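Long-range contact in putative peptidyl-arginine deiminase family protein (Campylobacter jejuni subsp. jejuni serotype O:2, PDB 6B2W), which probably hydrolyses agmatine to N-carbamoylputrescine as an agmatine deiminase, a step of polyamine biosynthesis: residues G201-H206 against R316-L321. The protein carries 1 engineered substitution. Sequence-based numbering, arbitrary orientation.
Sequences GDDTDH and RQNGSL. With AG2 (agmatine), chain C.
N318 ND2 gives a hydrogen to D203 OD2 at 2.5 Å, the one hydrogen bond that passes directly between loop residues 201-206 and 316-321. That distance is shorter than such a bond normally allows and its exact value is doubtful; the N-H...O angle of 141° argues against reading it as exceptional strength. The amide reaches the anti side of the carboxylate from 33° out of its plane. The two flat groups stand almost perpendicular, and ND2 meets OD2 alone. D203 reaches this position with CG lodged between its own backbone N and carbonyl carbon (chi1 60°), which carries the acid across to the other loop.

The other half of the amide is less comfortably placed. N318 OD1 lies 2.9 Å from G201 O, two acceptors with no hydrogen to share, but R264 donates NH2 to N318 OD1, which supports placing the oxygen on that side. Both ends of the amide thus have a partner, which should restrain its rotation.

Both loops belong to the agmatine pocket of this deiminase-family protein, and they meet along the aliphatic part of the substrate. D203 touches the chain through both oxygens, OD1 at 3.2 Å from AG2 CG and OD2 at 3.0 Å from AG2 CA, while from the other loop Q317 O approaches AG2 CG at 3.1 Å. Farther along, T204 OG1 is 3.5 Å from AG2 NH1, bringing segment 201-206 to the guanidinium end as well.

The pair illustrates a general principle: a polar side chain from one loop can hold a substrate-touching acid on another. N318 is a pocket residue in its own right, and its amide also helps to position the D203 carboxylate, joining the two loops directly beside the bound chain.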
loop_
_atom_site.group_PDB
_atom_site.type_symbol
_atom_site.label_atom_id
_atom_site.label_comp_id
_atom_site.label_asym_id
_atom_site.label_seq_id
_atom_site.Cartn_x
_atom_site.Cartn_y
_atom_site.Cartn_z
ATOM N N GLY A 201 -2.877 -13.888 9.090
ATOM C CA GLY A 201 -2.028 -14.188 7.940
ATOM C C GLY A 201 -1.101 -13.018 7.664
ATOM O O GLY A 201 -0.049 -13.181 7.054
ATOM N N ASP A 202 -1.500 -11.830 8.116
ATOM C CA ASP A 202 -0.676 -10.634 7.999
ATOM C C ASP A 202 0.555 -10.770 8.895
ATOM O O ASP A 202 0.436 -10.883 10.117
ATOM C CB ASP A 202 -1.494 -9.398 8.395
ATOM C CG ASP A 202 -0.815 -8.097 8.035
ATOM O OD1 ASP A 202 -0.279 -7.973 6.911
ATOM O OD2 ASP A 202 -0.841 -7.180 8.879
ATOM N N ASP A 203 1.732 -10.760 8.277
ATOM C CA ASP A 203 2.998 -10.909 8.999
ATOM C C ASP A 203 3.753 -9.582 9.105
ATOM O O ASP A 203 4.970 -9.560 9.305
ATOM C CB ASP A 203 3.873 -11.960 8.309
ATOM C CG ASP A 203 4.206 -11.598 6.870
ATOM O OD1 ASP A 203 4.391 -10.404 6.561
ATOM O OD2 ASP A 203 4.285 -12.523 6.047
ATOM N N THR A 204 3.023 -8.480 8.981
ATOM C CA THR A 204 3.620 -7.153 8.906
ATOM C C THR A 204 3.356 -6.345 10.180
ATOM O O THR A 204 3.721 -5.172 10.260
ATOM C CB THR A 204 3.071 -6.399 7.675
ATOM O OG1 THR A 204 3.961 -5.344 7.301
ATOM C CG2 THR A 204 1.714 -5.825 7.964
ATOM N N ASP A 205 2.718 -6.982 11.163
ATOM C CA ASP A 205 2.373 -6.356 12.442
ATOM C C ASP A 205 1.241 -5.328 12.326
ATOM O O ASP A 205 1.294 -4.273 12.952
ATOM C CB ASP A 205 3.613 -5.738 13.113
ATOM C CG ASP A 205 4.758 -6.729 13.240
ATOM O OD1 ASP A 205 4.589 -7.737 13.962
ATOM O OD2 ASP A 205 5.823 -6.506 12.617
ATOM N N HIS A 206 0.225 -5.655 11.523
ATOM C CA HIS A 206 -1.073 -4.950 11.506
ATOM C C HIS A 206 -1.093 -3.674 10.653
ATOM O O HIS A 206 -1.634 -2.649 11.073
ATOM C CB HIS A 206 -1.546 -4.606 12.929
ATOM C CG HIS A 206 -1.694 -5.788 13.838
ATOM N ND1 HIS A 206 -1.220 -7.048 13.535
ATOM C CD2 HIS A 206 -2.252 -5.883 15.068
ATOM C CE1 HIS A 206 -1.493 -7.869 14.532
ATOM N NE2 HIS A 206 -2.117 -7.186 15.476
ATOM N N ARG A 316 -0.646 -15.838 -0.532
ATOM C CA ARG A 316 0.261 -16.908 -0.090
ATOM C C ARG A 316 1.538 -16.351 0.542
ATOM O O ARG A 316 2.149 -16.998 1.395
ATOM C CB ARG A 316 0.609 -17.844 -1.246
ATOM C CG ARG A 316 -0.575 -18.659 -1.739
ATOM C CD ARG A 316 -0.181 -19.569 -2.890
ATOM N NE ARG A 316 -1.337 -20.009 -3.673
ATOM C CZ ARG A 316 -1.262 -20.687 -4.817
ATOM N NH1 ARG A 316 -0.081 -21.020 -5.332
ATOM N NH2 ARG A 316 -2.375 -21.039 -5.454
ATOM N N GLN A 317 1.932 -15.152 0.119
ATOM C CA GLN A 317 3.039 -14.440 0.743
ATOM C C GLN A 317 2.540 -13.236 1.555
ATOM O O GLN A 317 3.271 -12.268 1.755
ATOM C CB GLN A 317 4.058 -14.027 -0.323
ATOM C CG GLN A 317 4.796 -15.201 -0.954
ATOM C CD GLN A 317 5.688 -15.948 0.026
ATOM O OE1 GLN A 317 6.159 -15.384 1.014
ATOM N NE2 GLN A 317 5.925 -17.228 -0.247
ATOM N N ASN A 318 1.287 -13.317 2.009
ATOM C CA ASN A 318 0.714 -12.437 3.043
ATOM C C ASN A 318 0.491 -10.954 2.698
ATOM O O ASN A 318 0.362 -10.116 3.595
ATOM C CB ASN A 318 1.522 -12.578 4.336
ATOM C CG ASN A 318 1.658 -14.023 4.772
ATOM O OD1 ASN A 318 0.685 -14.777 4.757
ATOM N ND2 ASN A 318 2.861 -14.423 5.154
ATOM N N GLY A 319 0.413 -10.643 1.409
ATOM C CA GLY A 319 0.029 -9.302 0.954
ATOM C C GLY A 319 -1.036 -9.389 -0.123
ATOM O O GLY A 319 -1.451 -10.481 -0.502
ATOM N N SER A 320 -1.498 -8.238 -0.599
ATOM C CA SER A 320 -2.459 -8.191 -1.696
ATOM C C SER A 320 -2.079 -7.088 -2.693
ATOM O O SER A 320 -0.906 -6.725 -2.792
ATOM C CB SER A 320 -3.873 -8.019 -1.144
ATOM O OG SER A 320 -4.849 -8.282 -2.133
ATOM N N LEU A 321 -3.056 -6.557 -3.427
ATOM C CA LEU A 321 -2.771 -5.679 -4.570
ATOM C C LEU A 321 -2.053 -4.395 -4.184
ATOM O O LEU A 321 -1.041 -4.047 -4.795
ATOM C CB LEU A 321 -4.056 -5.333 -5.330
ATOM C CG LEU A 321 -4.813 -6.492 -5.990
ATOM C CD1 LEU A 321 -6.032 -5.958 -6.726
ATOM C CD2 LEU A 321 -3.928 -7.278 -6.944
HETATM N N AG2 C . 6.819 -12.016 2.794
HETATM C CA AG2 C . 5.845 -11.484 3.754
HETATM C CB AG2 C . 5.532 -10.014 3.465
HETATM C CG AG2 C . 4.021 -9.761 3.495
HETATM C CD AG2 C . 3.699 -8.454 2.774
HETATM N NE AG2 C . 3.141 -7.465 3.707
HETATM C CZ AG2 C . 2.737 -6.242 3.340
HETATM N NH1 AG2 C . 2.238 -5.401 4.239
HETATM N NH2 AG2 C . 2.844 -5.833 2.076
#